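Local coordinates for protein Lysine/ornithine decarboxylase (Selenomonas ruminantium, PDB 5GJO) that decarboxylates both L-lysine and L-ornithine, with pyridoxal 5'-phosphate as cofactor, to give cadaverine and putrescine, at residues D29-N34 with L60-G65; M91-P96 with R101-A106; A358-F361 with Y365-P368; K3-S8 with A379-E384. The protein carries 2 engineered substitutions. All blocks are in the same frame, centred on the assembly; numbering follows the deposited sequence.

Interaction 1: residues D29-N34 with L60-G65; sequences DKVEEN and LSLLAG
Leu-62 carries CG opposite its backbone N (chi1 164°), which sends both methyls across to helix 29-34: one, CD2, meets Val-31, whose CG1 is likewise trans to its own N, and the other, CD1, turns to Glu-32. The side chains of Val-31 and Leu-62 lie alongside each other, pointing opposite ways, with Leu-62 CD2 3.9 Å from Val-31 CB and equally near Val-31 CG1. The same methyl reaches the helix backbone, with Leu-62 CD2 3.9 Å from Glu-32 N. Leu-63 joins from the side, its chain crossing that of Val-31 at about a right angle, and its CD2 stops 4.1 Å from Val-31 CG1. Both helices belong to the TIM-barrel cofactor domain: helix 57-65 follows strand 45-50, while helix 28-41 precedes that strand, and their segment axes approach to 10.2 Å at 39°. Leu-63 also packs on Tyr-49 of strand 45-50 and on Tyr-35 of helix 28-41, so this buried side of the contact faces the barrel strands. Toward the outer side, the extended Glu-32 chain crosses Leu-62 at about a right angle, and its OE1 comes 4.0 Å from Leu-62 CD1, a van der Waals approach with no hydrogen bond across the segments; on the side of the helix turned away from 60-65, Lys-30 NZ forms a salt bridge with Glu-33 OE2 (2.8 Å).

Interaction 2: residues M91-P96 with R101-A106; sequences MIYANP and RGLKAA
Strand 91-93 and helix 101-106 run roughly antiparallel, with 153° between their directions and 10.6 Å between the segment axes, and their backbones come nearest at Tyr-93 and Ala-106. Strand 91-93 and helix 100-109 form one beta-alpha unit of the TIM barrel, the helix leading on to the parallel strand 113-116. Tyr-93, at the centre of an inverse gamma turn, spans the gap: with CG trans to its backbone N (chi1 -175°), the ring reaches the helix, where its OH lies 3.4 Å from Gly-102 CA. The missing side chain of Gly-102 lets the hydroxyl come this close. Gly-102 C, Leu-103 N and Ala-106 CB all meet the ring obliquely; Tyr-93 CE2 is 3.7 Å from Gly-102 C and 4.3 Å from Leu-103 CD2, while Tyr-93 CD2 meets Ala-106 CB at 4.3 Å. Met-78, Val-72 and Phe-114 also pack on the tyrosine, and the next residue, Ala-94, touches the cofactor. Replacing Tyr-93 with an alanine would probably open a gap between strand and helix, stripping Gly-102, Leu-103 and Ala-106 of their aromatic partner. No hydrogen bond crosses between the segments, consistent with a buried contact that rests on van der Waals packing of the tyrosine ring and OH against the Gly-102 backbone, Leu-103 and Ala-106.

Interaction 3: residues A358-F361 with Y365-P368; sequences ATRF and YLAP
Neither segment forms regular helix or strand, and the backbones come closest at Arg-360 and Tyr-365, whose CA atoms are 5.8 Å apart. They form the two arms of a tight excursion in the loop between strands 344-347 and 369-371, and an ST turn shapes the first arm: Phe-361 N donates to Thr-359 OG1 at 3.0 Å and 163°. That hydroxyl oxygen is also hydrogen-bonded to Tyr-291 O. At the inner end, one methyl of Leu-366, CD2, packs against the first arm, 3.9 Å from Ala-358 CB and 3.6 Å from Thr-359 O; the Arg-360 stem crosses this leucine at about a right angle. A chi3 near 46° then bends the chain and turns the Arg-360 guanidinium back toward Tyr-365, whose CD1 lies over one face, displaced toward the rim, with the two planes 37° apart. Gly-363 O and Phe-364 O, in the connecting residues, accept from Arg-360 NH2 and NE and fix the group's rotation. Tyr-365 OH bonds to Glu-79 of the second subunit, so the loop takes part in the dimer interface. A water lies 2.6 Å from Thr-359 O and 3.3 Å from Tyr-365 O, the latter at best a weak bond.

Interaction 4: residues K3-S8 with A379-E384; sequences KNFRLS and AARLTE. With SO4 (sulfate ion), chain E.
Arg-381 reaches out from its helix toward the backbone of residues 3-8, its chain extended from CG to NE, and ends beside Phe-5 and Arg-6. The guanidinium and the Phe-5 ring are tilted against each other with their planes 46° apart; Arg-381 NH1 lies at the ring's edge, 4.0 Å from Phe-5 CE1. Arg-381 NH2 donates to Arg-6 O at 3.0 Å, a bent bond in which the acceptor stays near the guanidinium plane while the donor stands 43° out of the carbonyl plane. One water joins the two partners a second time, accepting from Arg-6 N and from Arg-381 NH1, each at 3.0 Å. The contact ties the N-terminal arm to the C-terminal helix 376-384, beside the beta domain, whose mixed sheet combines strand 23-26 with strands from late in the chain: Phe-5 and Leu-7 pack on Val-25 of strand 23-26, and Ser-8 N-caps helix 9-18. Glu-11 of that helix forms a salt bridge with Arg-381 NH2 and accepts from Ser-8 N, which probably steadies the arginine's charge. A leucine in place of Arg-381 would probably leave Arg-6 O without this donor and Glu-11 without its cationic mate. Arg-6 extends its own side chain away from helix 376-384, and Arg-6 NH1 binds O1 of a sulfate ion, probably from the crystallisation liquor, at 3.1 Å, nearly straight at 172° and in the guanidinium plane.

Overall arrangement
Interactions 1 and 2 both lie in the barrel domain; the first packs helix on helix and is partly buried, the second packs a strand residue on a helix and is wholly buried, and both rely on apolar contact with no hydrogen bond across. Interactions 3 and 4 are more peripheral and partly buried, with exposed residues such as Arg-360, Leu-366 and Arg-6, so guanidinium groups and waters take part. Interactions 2 and 3 each touch the second subunit, with centres about 26 Å apart. Interaction 4 joins segments near the two ends of the modelled chain and meets interaction 1: Lys-30 NZ is 3.3 Å from Lys-3 O, a weak hydrogen bond. Interactions 2 and 4 lie on opposite sides of the chain's centre.

Interaction 1: residues D29-N34 with L60-G65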
loop_
_atom_site.group_PDB
_atom_site.type_symbol
_atom_site.label_atom_id
_atom_site.label_comp_id
_atom_site.label_asym_id
_atom_site.label_seq_id
_atom_site.Cartn_x
_atom_site.Cartn_y
_atom_site.Cartn_z
ATOM N N ASP A 29 -12.029 -23.419 8.623
ATOM C CA ASP A 29 -12.128 -24.164 9.878
ATOM C C ASP A 29 -11.307 -23.483 10.989
ATOM O O ASP A 29 -11.745 -23.446 12.147
ATOM C CB ASP A 29 -11.697 -25.601 9.776
ATOM C CG ASP A 29 -12.708 -26.506 9.019
ATOM O OD1 ASP A 29 -13.736 -26.006 8.496
ATOM O OD2 ASP A 29 -12.324 -27.701 8.883
ATOM N N LYS A 30 -10.166 -22.881 10.626
ATOM C CA LYS A 30 -9.345 -22.233 11.664
ATOM C C LYS A 30 -10.026 -20.896 12.034
ATOM O O LYS A 30 -10.003 -20.554 13.263
ATOM C CB LYS A 30 -7.911 -21.921 11.193
ATOM C CG LYS A 30 -7.015 -21.253 12.245
ATOM C CD LYS A 30 -6.823 -22.019 13.556
ATOM C CE LYS A 30 -6.007 -21.138 14.477
ATOM N NZ LYS A 30 -6.146 -21.559 15.859
ATOM N N VAL A 31 -10.628 -20.192 11.077
ATOM C CA VAL A 31 -11.414 -18.973 11.453
ATOM C C VAL A 31 -12.519 -19.355 12.445
ATOM O O VAL A 31 -12.732 -18.736 13.492
ATOM C CB VAL A 31 -11.970 -18.223 10.253
ATOM C CG1 VAL A 31 -12.871 -17.088 10.701
ATOM C CG2 VAL A 31 -10.779 -17.687 9.410
ATOM N N GLU A 32 -13.220 -20.447 12.135
ATOM C CA GLU A 32 -14.260 -20.895 13.050
ATOM C C GLU A 32 -13.754 -21.269 14.408
ATOM O O GLU A 32 -14.405 -20.889 15.417
ATOM C CB GLU A 32 -15.070 -22.041 12.341
ATOM C CG GLU A 32 -16.133 -22.668 13.229
ATOM C CD GLU A 32 -17.119 -23.596 12.438
ATOM O OE1 GLU A 32 -16.940 -23.839 11.262
ATOM O OE2 GLU A 32 -17.993 -24.210 13.055
ATOM N N GLU A 33 -12.624 -22.012 14.485
ATOM C CA GLU A 33 -12.023 -22.345 15.718
ATOM C C GLU A 33 -11.673 -21.090 16.542
ATOM O O GLU A 33 -11.853 -21.058 17.810
ATOM C CB GLU A 33 -10.789 -23.192 15.506
ATOM C CG GLU A 33 -10.009 -23.552 16.731
ATOM C CD GLU A 33 -8.756 -24.377 16.340
ATOM O OE1 GLU A 33 -8.976 -25.545 15.997
ATOM O OE2 GLU A 33 -7.590 -23.863 16.368
ATOM N N ASN A 34 -11.113 -20.094 15.845
ATOM C CA ASN A 34 -10.815 -18.826 16.537
ATOM C C ASN A 34 -12.086 -18.122 17.083
ATOM O O ASN A 34 -12.062 -17.570 18.213
ATOM C CB ASN A 34 -10.063 -17.863 15.604
ATOM C CG ASN A 34 -8.648 -18.324 15.320
ATOM O OD1 ASN A 34 -8.072 -19.116 16.084
ATOM N ND2 ASN A 34 -8.019 -17.707 14.296
ATOM N N LEU A 60 -16.298 -13.803 5.654
ATOM C CA LEU A 60 -17.414 -12.991 6.126
ATOM C C LEU A 60 -18.700 -13.827 6.172
ATOM O O LEU A 60 -19.431 -13.769 7.151
ATOM C CB LEU A 60 -17.633 -11.760 5.289
ATOM C CG LEU A 60 -16.383 -10.869 5.189
ATOM C CD1 LEU A 60 -16.659 -9.730 4.211
ATOM C CD2 LEU A 60 -15.947 -10.310 6.572
ATOM N N SER A 61 -18.924 -14.645 5.144
ATOM C CA SER A 61 -20.110 -15.479 5.155
ATOM C C SER A 61 -20.058 -16.507 6.241
ATOM O O SER A 61 -21.106 -16.829 6.863
ATOM C CB SER A 61 -20.315 -16.115 3.734
ATOM O OG SER A 61 -20.468 -15.127 2.750
ATOM N N LEU A 62 -18.894 -17.149 6.444
ATOM C CA LEU A 62 -18.731 -18.047 7.524
ATOM C C LEU A 62 -19.131 -17.398 8.885
ATOM O O LEU A 62 -19.946 -17.951 9.722
ATOM C CB LEU A 62 -17.284 -18.610 7.556
ATOM C CG LEU A 62 -16.907 -19.270 8.882
ATOM C CD1 LEU A 62 -17.645 -20.618 8.912
ATOM C CD2 LEU A 62 -15.415 -19.503 9.063
ATOM N N LEU A 63 -18.494 -16.251 9.167
ATOM C CA LEU A 63 -18.754 -15.555 10.367
ATOM C C LEU A 63 -20.219 -15.128 10.531
ATOM O O LEU A 63 -20.737 -15.301 11.657
ATOM C CB LEU A 63 -17.826 -14.302 10.550
ATOM C CG LEU A 63 -16.359 -14.718 10.810
ATOM C CD1 LEU A 63 -15.432 -13.533 10.567
ATOM C CD2 LEU A 63 -16.192 -15.241 12.214
ATOM N N ALA A 64 -20.846 -14.612 9.457
ATOM C CA ALA A 64 -22.269 -14.275 9.508
ATOM C C ALA A 64 -23.101 -15.526 9.948
ATOM O O ALA A 64 -23.970 -15.461 10.823
ATOM C CB ALA A 64 -22.755 -13.717 8.217
ATOM N N GLY A 65 -22.740 -16.671 9.405
ATOM C CA GLY A 65 -23.466 -17.902 9.672
ATOM C C GLY A 65 -23.218 -18.426 11.030
ATOM O O GLY A 65 -24.049 -19.207 11.550
#

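Interaction 2: residues M91-P96 with R101-A106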
loop_
_atom_site.group_PDB
_atom_site.type_symbol
_atom_site.label_atom_id
_atom_site.label_comp_id
_atom_site.label_asym_id
_atom_site.label_seq_id
_atom_site.Cartn_x
_atom_site.Cartn_y
_atom_site.Cartn_z
ATOM N N MET A 91 -24.438 -4.455 11.883
ATOM C CA MET A 91 -23.227 -3.679 11.705
ATOM C C MET A 91 -23.077 -2.551 12.715
ATOM O O MET A 91 -24.045 -2.002 13.175
ATOM C CB MET A 91 -23.167 -3.102 10.302
ATOM C CG MET A 91 -23.381 -4.105 9.166
ATOM S SD MET A 91 -23.370 -3.300 7.561
ATOM C CE MET A 91 -24.184 -4.493 6.515
ATOM N N ILE A 92 -21.839 -2.247 13.056
ATOM C CA ILE A 92 -21.484 -0.989 13.717
ATOM C C ILE A 92 -20.558 -0.222 12.818
ATOM O O ILE A 92 -19.574 -0.751 12.314
ATOM C CB ILE A 92 -20.899 -1.178 15.122
ATOM C CG1 ILE A 92 -20.725 0.210 15.782
ATOM C CG2 ILE A 92 -19.654 -1.972 15.155
ATOM C CD1 ILE A 92 -20.316 0.162 17.234
ATOM N N TYR A 93 -20.904 1.019 12.525
ATOM C CA TYR A 93 -20.020 1.868 11.740
ATOM C C TYR A 93 -19.121 2.565 12.764
ATOM O O TYR A 93 -19.445 3.620 13.276
ATOM C CB TYR A 93 -20.843 2.836 10.884
ATOM C CG TYR A 93 -20.113 3.730 9.902
ATOM C CD1 TYR A 93 -18.783 3.546 9.589
ATOM C CD2 TYR A 93 -20.774 4.758 9.280
ATOM C CE1 TYR A 93 -18.140 4.370 8.693
ATOM C CE2 TYR A 93 -20.143 5.598 8.399
ATOM C CZ TYR A 93 -18.824 5.398 8.100
ATOM O OH TYR A 93 -18.230 6.226 7.213
ATOM N N ALA A 94 -18.008 1.912 13.069
ATOM C CA ALA A 94 -17.105 2.347 14.138
ATOM C C ALA A 94 -15.890 3.152 13.677
ATOM O O ALA A 94 -14.872 3.220 14.408
ATOM C CB ALA A 94 -16.631 1.153 14.901
ATOM N N ASN A 95 -15.979 3.757 12.543
ATOM C CA ASN A 95 -15.023 4.806 12.192
ATOM C C ASN A 95 -15.529 6.069 12.874
ATOM O O ASN A 95 -16.651 6.539 12.541
ATOM C CB ASN A 95 -14.974 4.958 10.749
ATOM C CG ASN A 95 -13.797 5.794 10.275
ATOM O OD1 ASN A 95 -13.373 6.746 10.953
ATOM N ND2 ASN A 95 -13.203 5.381 9.126
ATOM N N PRO A 96 -14.744 6.594 13.821
ATOM C CA PRO A 96 -15.247 7.772 14.528
ATOM C C PRO A 96 -15.443 8.981 13.626
ATOM O O PRO A 96 -16.172 9.869 14.079
ATOM C CB PRO A 96 -14.147 8.062 15.587
ATOM C CG PRO A 96 -13.406 6.796 15.705
ATOM C CD PRO A 96 -13.437 6.192 14.332
ATOM N N ARG A 101 -19.990 9.381 1.803
ATOM C CA ARG A 101 -20.387 8.119 1.221
ATOM C C ARG A 101 -20.713 7.104 2.281
ATOM O O ARG A 101 -21.625 6.355 2.132
ATOM C CB ARG A 101 -19.327 7.612 0.284
ATOM C CG ARG A 101 -19.484 8.197 -1.087
ATOM C CD ARG A 101 -18.436 7.670 -2.013
ATOM N NE ARG A 101 -17.194 8.357 -1.795
ATOM C CZ ARG A 101 -16.338 8.634 -2.755
ATOM N NH1 ARG A 101 -16.595 8.267 -3.995
ATOM N NH2 ARG A 101 -15.233 9.264 -2.463
ATOM N N GLY A 102 -19.939 7.082 3.352
ATOM C CA GLY A 102 -20.210 6.165 4.431
ATOM C C GLY A 102 -21.529 6.425 5.117
ATOM O O GLY A 102 -22.274 5.525 5.358
ATOM N N LEU A 103 -21.826 7.679 5.403
ATOM C CA LEU A 103 -23.093 8.006 6.043
ATOM C C LEU A 103 -24.288 7.671 5.141
ATOM O O LEU A 103 -25.299 7.212 5.603
ATOM C CB LEU A 103 -23.112 9.436 6.579
ATOM C CG LEU A 103 -22.321 9.540 7.879
ATOM C CD1 LEU A 103 -21.964 10.954 8.241
ATOM C CD2 LEU A 103 -22.949 8.813 9.042
ATOM N N LYS A 104 -24.147 7.915 3.858
ATOM C CA LYS A 104 -25.184 7.538 2.914
ATOM C C LYS A 104 -25.400 6.035 2.838
ATOM O O LYS A 104 -26.516 5.577 2.827
ATOM C CB LYS A 104 -24.877 8.085 1.527
ATOM C CG LYS A 104 -26.063 7.980 0.589
ATOM C CD LYS A 104 -25.726 8.462 -0.807
ATOM C CE LYS A 104 -26.909 8.334 -1.763
ATOM N NZ LYS A 104 -26.990 6.959 -2.314
ATOM N N ALA A 105 -24.316 5.270 2.817
ATOM C CA ALA A 105 -24.461 3.801 2.878
ATOM C C ALA A 105 -25.104 3.325 4.152
ATOM O O ALA A 105 -25.956 2.429 4.174
ATOM C CB ALA A 105 -23.098 3.097 2.604
ATOM N N ALA A 106 -24.734 3.946 5.267
ATOM C CA ALA A 106 -25.325 3.588 6.527
ATOM C C ALA A 106 -26.836 3.800 6.490
ATOM O O ALA A 106 -27.567 2.910 6.888
ATOM C CB ALA A 106 -24.697 4.345 7.677
#

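Interaction 3: residues A358-F361 with Y365-P368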
loop_
_atom_site.group_PDB
_atom_site.type_symbol
_atom_site.label_atom_id
_atom_site.label_comp_id
_atom_site.label_asym_id
_atom_site.label_seq_id
_atom_site.Cartn_x
_atom_site.Cartn_y
_atom_site.Cartn_z
ATOM N N ALA A 358 -2.248 -4.569 0.310
ATOM C CA ALA A 358 -1.562 -4.879 -0.963
ATOM C C ALA A 358 -1.983 -3.874 -2.053
ATOM O O ALA A 358 -3.055 -3.318 -2.008
ATOM C CB ALA A 358 -1.929 -6.270 -1.471
ATOM N N THR A 359 -1.147 -3.765 -3.041
ATOM C CA THR A 359 -1.297 -2.790 -4.153
ATOM C C THR A 359 -0.987 -3.464 -5.481
ATOM O O THR A 359 -0.396 -4.594 -5.577
ATOM C CB THR A 359 -0.301 -1.609 -4.044
ATOM O OG1 THR A 359 1.007 -2.068 -4.404
ATOM C CG2 THR A 359 -0.294 -1.096 -2.714
ATOM N N ARG A 360 -1.271 -2.722 -6.538
ATOM C CA ARG A 360 -0.888 -3.118 -7.873
ATOM C C ARG A 360 0.338 -2.344 -8.372
ATOM O O ARG A 360 0.496 -2.144 -9.564
ATOM C CB ARG A 360 -2.063 -3.059 -8.854
ATOM C CG ARG A 360 -3.153 -4.072 -8.522
ATOM C CD ARG A 360 -3.909 -4.609 -9.716
ATOM N NE ARG A 360 -3.030 -4.997 -10.808
ATOM C CZ ARG A 360 -3.399 -5.062 -12.075
ATOM N NH1 ARG A 360 -4.643 -4.770 -12.421
ATOM N NH2 ARG A 360 -2.522 -5.398 -12.997
ATOM N N PHE A 361 1.169 -1.886 -7.432
ATOM C CA PHE A 361 2.432 -1.254 -7.789
ATOM C C PHE A 361 3.186 -2.049 -8.807
ATOM O O PHE A 361 3.174 -3.280 -8.771
ATOM C CB PHE A 361 3.290 -1.075 -6.526
ATOM C CG PHE A 361 4.418 -0.108 -6.661
ATOM C CD1 PHE A 361 4.180 1.220 -6.583
ATOM C CD2 PHE A 361 5.721 -0.548 -6.772
ATOM C CE1 PHE A 361 5.279 2.147 -6.634
ATOM C CE2 PHE A 361 6.789 0.326 -6.846
ATOM C CZ PHE A 361 6.573 1.675 -6.810
ATOM N N TYR A 365 -0.422 -8.280 -10.124
ATOM C CA TYR A 365 -1.766 -8.582 -9.643
ATOM C C TYR A 365 -1.824 -8.692 -8.136
ATOM O O TYR A 365 -0.786 -9.060 -7.492
ATOM C CB TYR A 365 -2.234 -9.913 -10.191
ATOM C CG TYR A 365 -2.132 -9.911 -11.681
ATOM C CD1 TYR A 365 -2.826 -8.948 -12.457
ATOM C CD2 TYR A 365 -1.278 -10.802 -12.324
ATOM C CE1 TYR A 365 -2.716 -8.939 -13.866
ATOM C CE2 TYR A 365 -1.141 -10.792 -13.719
ATOM C CZ TYR A 365 -1.876 -9.876 -14.483
ATOM O OH TYR A 365 -1.717 -9.947 -15.863
ATOM N N LEU A 366 -3.002 -8.461 -7.571
ATOM C CA LEU A 366 -3.217 -8.786 -6.136
ATOM C C LEU A 366 -3.148 -10.317 -5.945
ATOM O O LEU A 366 -3.817 -11.092 -6.639
ATOM C CB LEU A 366 -4.514 -8.260 -5.627
ATOM C CG LEU A 366 -4.725 -6.747 -5.799
ATOM C CD1 LEU A 366 -6.117 -6.314 -5.422
ATOM C CD2 LEU A 366 -3.672 -5.952 -4.974
ATOM N N ALA A 367 -2.386 -10.817 -5.015
ATOM C CA ALA A 367 -2.415 -12.263 -4.739
ATOM C C ALA A 367 -3.804 -12.654 -4.271
ATOM O O ALA A 367 -4.351 -11.992 -3.388
ATOM C CB ALA A 367 -1.398 -12.634 -3.674
ATOM N N PRO A 368 -4.377 -13.729 -4.883
ATOM C CA PRO A 368 -5.733 -14.113 -4.476
ATOM C C PRO A 368 -5.733 -14.934 -3.190
ATOM O O PRO A 368 -4.692 -15.480 -2.822
ATOM C CB PRO A 368 -6.183 -15.024 -5.635
ATOM C CG PRO A 368 -4.894 -15.667 -6.115
ATOM C CD PRO A 368 -3.841 -14.567 -5.993
HETATM O O HOH W 1 -0.024 -7.097 -4.907
#

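Interaction 4: residues K3-S8 with A379-E384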
loop_
_atom_site.group_PDB
_atom_site.type_symbol
_atom_site.label_atom_id
_atom_site.label_comp_id
_atom_site.label_asym_id
_atom_site.label_seq_id
_atom_site.Cartn_x
_atom_site.Cartn_y
_atom_site.Cartn_z
ATOM N N LYS A 3 -3.725 -24.888 17.639
ATOM C CA LYS A 3 -2.703 -25.031 16.562
ATOM C C LYS A 3 -2.913 -23.957 15.470
ATOM O O LYS A 3 -4.006 -23.863 14.954
ATOM C CB LYS A 3 -2.835 -26.416 15.931
ATOM C CG LYS A 3 -1.657 -26.837 15.064
ATOM C CD LYS A 3 -0.596 -27.666 15.817
ATOM C CE LYS A 3 -0.927 -29.160 15.763
ATOM N NZ LYS A 3 0.193 -30.001 16.266
ATOM N N ASN A 4 -1.869 -23.237 15.062
ATOM C CA ASN A 4 -1.990 -22.297 13.977
ATOM C C ASN A 4 -2.184 -23.042 12.649
ATOM O O ASN A 4 -1.733 -24.170 12.544
ATOM C CB ASN A 4 -0.744 -21.430 13.887
ATOM C CG ASN A 4 -0.525 -20.597 15.126
ATOM O OD1 ASN A 4 -1.449 -20.209 15.787
ATOM N ND2 ASN A 4 0.736 -20.448 15.485
ATOM N N PHE A 5 -2.858 -22.465 11.645
ATOM C CA PHE A 5 -2.997 -23.171 10.377
ATOM C C PHE A 5 -1.638 -23.095 9.668
ATOM O O PHE A 5 -0.980 -22.011 9.562
ATOM C CB PHE A 5 -4.074 -22.473 9.532
ATOM C CG PHE A 5 -4.175 -22.995 8.144
ATOM C CD1 PHE A 5 -4.481 -24.309 7.934
ATOM C CD2 PHE A 5 -3.897 -22.172 7.015
ATOM C CE1 PHE A 5 -4.578 -24.811 6.637
ATOM C CE2 PHE A 5 -4.000 -22.673 5.738
ATOM C CZ PHE A 5 -4.349 -23.981 5.544
ATOM N N ARG A 6 -1.163 -24.238 9.204
ATOM C CA ARG A 6 0.097 -24.293 8.503
ATOM C C ARG A 6 0.026 -25.366 7.456
ATOM O O ARG A 6 -0.192 -26.565 7.781
ATOM C CB ARG A 6 1.197 -24.695 9.485
ATOM C CG ARG A 6 2.535 -24.833 8.768
ATOM C CD ARG A 6 3.757 -24.859 9.720
ATOM N NE ARG A 6 4.977 -25.156 8.936
ATOM C CZ ARG A 6 6.222 -25.046 9.396
ATOM N NH1 ARG A 6 6.428 -24.659 10.626
ATOM N NH2 ARG A 6 7.261 -25.361 8.594
ATOM N N LEU A 7 0.339 -25.010 6.240
ATOM C CA LEU A 7 0.438 -25.972 5.197
ATOM C C LEU A 7 1.680 -26.837 5.368
ATOM O O LEU A 7 2.726 -26.355 5.707
ATOM C CB LEU A 7 0.517 -25.270 3.830
ATOM C CG LEU A 7 -0.747 -24.496 3.416
ATOM C CD1 LEU A 7 -0.433 -23.615 2.265
ATOM C CD2 LEU A 7 -1.967 -25.368 3.157
ATOM N N SER A 8 1.573 -28.121 5.035
ATOM C CA SER A 8 2.723 -28.968 4.947
ATOM C C SER A 8 3.504 -28.739 3.671
ATOM O O SER A 8 3.018 -28.239 2.730
ATOM C CB SER A 8 2.317 -30.449 5.016
ATOM O OG SER A 8 1.738 -30.855 3.802
ATOM N N ALA A 379 -9.577 -32.061 1.842
ATOM C CA ALA A 379 -10.254 -33.334 1.849
ATOM C C ALA A 379 -9.257 -34.454 2.244
ATOM O O ALA A 379 -9.608 -35.452 2.988
ATOM C CB ALA A 379 -10.839 -33.648 0.505
ATOM N N ALA A 380 -8.039 -34.363 1.747
ATOM C CA ALA A 380 -7.016 -35.334 2.076
ATOM C C ALA A 380 -6.712 -35.321 3.581
ATOM O O ALA A 380 -6.438 -36.343 4.170
ATOM C CB ALA A 380 -5.763 -35.083 1.269
ATOM N N ARG A 381 -6.729 -34.143 4.186
ATOM C CA ARG A 381 -6.584 -34.072 5.626
ATOM C C ARG A 381 -7.731 -34.792 6.337
ATOM O O ARG A 381 -7.515 -35.435 7.332
ATOM C CB ARG A 381 -6.510 -32.643 6.117
ATOM C CG ARG A 381 -5.226 -31.925 5.778
ATOM C CD ARG A 381 -5.129 -30.645 6.600
ATOM N NE ARG A 381 -3.937 -29.870 6.314
ATOM C CZ ARG A 381 -3.500 -28.855 7.051
ATOM N NH1 ARG A 381 -4.158 -28.468 8.123
ATOM N NH2 ARG A 381 -2.405 -28.225 6.710
ATOM N N LEU A 382 -8.951 -34.638 5.846
ATOM C CA LEU A 382 -10.096 -35.264 6.494
ATOM C C LEU A 382 -9.999 -36.760 6.446
ATOM O O LEU A 382 -10.343 -37.431 7.389
ATOM C CB LEU A 382 -11.418 -34.812 5.875
ATOM C CG LEU A 382 -11.740 -33.333 5.993
ATOM C CD1 LEU A 382 -13.123 -33.047 5.476
ATOM C CD2 LEU A 382 -11.605 -32.884 7.433
ATOM N N THR A 383 -9.596 -37.274 5.303
ATOM C CA THR A 383 -9.448 -38.708 5.170
ATOM C C THR A 383 -8.296 -39.279 6.000
ATOM O O THR A 383 -8.389 -40.364 6.519
ATOM C CB THR A 383 -9.543 -39.216 3.717
ATOM O OG1 THR A 383 -8.272 -39.161 3.102
ATOM C CG2 THR A 383 -10.498 -38.386 2.940
ATOM N N GLU A 384 -7.202 -38.543 6.098
ATOM C CA GLU A 384 -6.093 -38.932 6.948
ATOM C C GLU A 384 -6.517 -39.028 8.439
ATOM O O GLU A 384 -6.146 -40.007 9.081
ATOM C CB GLU A 384 -4.895 -37.982 6.734
ATOM C CG GLU A 384 -3.702 -38.220 7.635
ATOM C CD GLU A 384 -2.966 -39.476 7.257
ATOM O OE1 GLU A 384 -1.735 -39.471 7.381
ATOM O OE2 GLU A 384 -3.609 -40.441 6.790
HETATM S S SO4 E . 10.584 -24.078 10.601
HETATM O O1 SO4 E . 9.445 -24.502 11.470
HETATM O O2 SO4 E . 11.169 -22.834 11.151
HETATM O O3 SO4 E . 11.507 -25.240 10.603
HETATM O O4 SO4 E . 10.301 -23.840 9.158
HETATM O O HOH W 2 -2.711 -26.699 10.004
#